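Local structure of putative isomerase YbhH (Escherichia coli, 6OTV) at residues Arg275-Thr280 / Ile308-Pro313. The protein probably acts as an isomerase of the PrpF family, related to diaminopimelate epimerase, on a substrate that is not known. Residues are numbered along the deposited sequence; the frame is centred on the assembly and turned at random.
Sequences RALAIT and INIEHP. With PO4 (phosphate ion), chain I.
His312, the last residue of strand 306-312, packs against the loop that leads into helix 279-290. Its CB lies 3.5 Å from Ala276 O and 3.8 Å from Leu277 CB. Beyond it, CG and CD2 both lie 3.9 Å from Leu277 CB, while the backbone N of Leu277 sits above one face, nearer the ring's margin than its centre. ND1 approaches Ala276 CA obliquely at 3.4 Å, and at the tip CE1 meets Ala276 CB at 3.7 Å. A chi1 of 58° tucks the ring over its own backbone, alongside the loop. ND1 also accepts a hydrogen bond from Ser314 N, which helps to set the rotation of the ring. On one flank, Leu277 reaches with CD2 to Ile310 CG2 (3.7 Å); on the other, Pro313 CB rests 3.3 Å from Arg275 O. Past the N-cap residue Ala278, Ile279 N hydrogen-bonds O4 of a phosphate ion, probably from the crystallisation liquor; Gly94 N and Asn95 ND2 also bind it, so the starts of helices 279-290 and 94-106 meet at one anion. No hydrogen bond joins the two segments: their direct contact is van der Waals in nature, and one polar link from the loop, Arg275 O to Ser314 OG, goes to the residue just after Pro313.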
loop_
_atom_site.group_PDB
_atom_site.type_symbol
_atom_site.label_atom_id
_atom_site.label_comp_id
_atom_site.label_asym_id
_atom_site.label_seq_id
_atom_site.Cartn_x
_atom_site.Cartn_y
_atom_site.Cartn_z
ATOM N N ARG A 275 8.725 2.137 30.872
ATOM C CA ARG A 275 8.553 3.407 31.571
ATOM C C ARG A 275 7.482 4.278 30.928
ATOM O O ARG A 275 6.932 5.162 31.594
ATOM C CB ARG A 275 9.881 4.163 31.617
ATOM C CG ARG A 275 11.026 3.364 32.222
ATOM C CD ARG A 275 11.210 3.669 33.701
ATOM N NE ARG A 275 12.124 4.789 33.921
ATOM C CZ ARG A 275 11.743 6.052 34.078
ATOM N NH1 ARG A 275 10.456 6.371 34.042
ATOM N NH2 ARG A 275 12.650 7.001 34.274
ATOM N N ALA A 276 7.186 4.058 29.650
ATOM C CA ALA A 276 6.111 4.761 28.965
ATOM C C ALA A 276 5.227 3.752 28.246
ATOM O O ALA A 276 4.602 2.901 28.889
ATOM C CB ALA A 276 6.672 5.793 27.985
ATOM N N LEU A 277 5.182 3.824 26.917
ATOM C CA LEU A 277 4.360 2.919 26.129
ATOM C C LEU A 277 4.828 2.956 24.681
ATOM O O LEU A 277 5.057 4.033 24.126
ATOM C CB LEU A 277 2.875 3.293 26.215
ATOM C CG LEU A 277 1.938 2.536 25.272
ATOM C CD1 LEU A 277 1.902 1.054 25.615
ATOM C CD2 LEU A 277 0.544 3.137 25.301
ATOM N N ALA A 278 4.962 1.778 24.077
ATOM C CA ALA A 278 5.329 1.700 22.669
ATOM C C ALA A 278 4.149 2.085 21.786
ATOM O O ALA A 278 2.992 1.777 22.094
ATOM C CB ALA A 278 5.809 0.292 22.317
ATOM N N ILE A 279 4.449 2.769 20.678
ATOM C CA ILE A 279 3.405 3.175 19.741
ATOM C C ILE A 279 2.646 1.958 19.226
ATOM O O ILE A 279 1.411 1.967 19.141
ATOM C CB ILE A 279 4.012 3.993 18.585
ATOM C CG1 ILE A 279 4.690 5.258 19.122
ATOM C CG2 ILE A 279 2.944 4.338 17.551
ATOM C CD1 ILE A 279 3.755 6.179 19.865
ATOM N N THR A 280 3.369 0.890 18.880
ATOM C CA THR A 280 2.710 -0.325 18.413
ATOM C C THR A 280 1.805 -0.906 19.489
ATOM O O THR A 280 0.688 -1.351 19.198
ATOM C CB THR A 280 3.746 -1.357 17.969
ATOM O OG1 THR A 280 4.620 -1.662 19.061
ATOM C CG2 THR A 280 4.563 -0.820 16.805
ATOM N N ILE A 308 -8.716 8.103 21.136
ATOM C CA ILE A 308 -8.625 7.178 22.260
ATOM C C ILE A 308 -7.335 7.495 23.004
ATOM O O ILE A 308 -6.236 7.302 22.469
ATOM C CB ILE A 308 -8.661 5.717 21.804
ATOM C CG1 ILE A 308 -9.964 5.445 21.054
ATOM C CG2 ILE A 308 -8.517 4.788 22.989
ATOM C CD1 ILE A 308 -10.146 4.008 20.649
ATOM N N ASN A 309 -7.468 7.989 24.230
ATOM C CA ASN A 309 -6.326 8.412 25.031
ATOM C C ASN A 309 -5.878 7.256 25.923
ATOM O O ASN A 309 -6.664 6.756 26.738
ATOM C CB ASN A 309 -6.704 9.643 25.854
ATOM C CG ASN A 309 -5.555 10.174 26.679
ATOM O OD1 ASN A 309 -5.387 9.802 27.840
ATOM N ND2 ASN A 309 -4.761 11.058 26.088
ATOM N N ILE A 310 -4.627 6.825 25.757
ATOM C CA ILE A 310 -4.050 5.704 26.498
ATOM C C ILE A 310 -3.083 6.260 27.535
ATOM O O ILE A 310 -2.086 6.902 27.181
ATOM C CB ILE A 310 -3.317 4.715 25.578
ATOM C CG1 ILE A 310 -4.121 4.425 24.307
ATOM C CG2 ILE A 310 -2.994 3.427 26.332
ATOM C CD1 ILE A 310 -5.376 3.646 24.538
ATOM N N GLU A 311 -3.353 5.984 28.807
ATOM C CA GLU A 311 -2.490 6.434 29.890
ATOM C C GLU A 311 -1.433 5.381 30.198
ATOM O O GLU A 311 -1.694 4.176 30.123
ATOM C CB GLU A 311 -3.321 6.751 31.138
ATOM C CG GLU A 311 -4.325 7.878 30.907
ATOM C CD GLU A 311 -5.159 8.213 32.132
ATOM O OE1 GLU A 311 -5.062 7.496 33.151
ATOM O OE2 GLU A 311 -5.920 9.203 32.072
ATOM N N HIS A 312 -0.237 5.846 30.536
ATOM C CA HIS A 312 0.901 4.981 30.812
ATOM C C HIS A 312 1.718 5.638 31.914
ATOM O O HIS A 312 1.434 6.775 32.310
ATOM C CB HIS A 312 1.731 4.742 29.538
ATOM C CG HIS A 312 2.260 5.992 28.909
ATOM N ND1 HIS A 312 3.372 6.653 29.384
ATOM C CD2 HIS A 312 1.834 6.696 27.833
ATOM C CE1 HIS A 312 3.605 7.714 28.632
ATOM N NE2 HIS A 312 2.688 7.762 27.684
ATOM N N PRO A 313 2.730 4.939 32.456
ATOM C CA PRO A 313 3.440 5.473 33.637
ATOM C C PRO A 313 3.937 6.909 33.527
ATOM O O PRO A 313 4.012 7.594 34.554
ATOM C CB PRO A 313 4.613 4.501 33.792
ATOM C CG PRO A 313 4.078 3.219 33.311
ATOM C CD PRO A 313 3.154 3.552 32.171
HETATM P P PO4 I . 8.213 3.399 20.628
HETATM O O1 PO4 I . 8.937 2.415 21.521
HETATM O O2 PO4 I . 9.170 4.475 20.176
HETATM O O3 PO4 I . 7.644 2.672 19.429
HETATM O O4 PO4 I . 7.091 4.049 21.399
#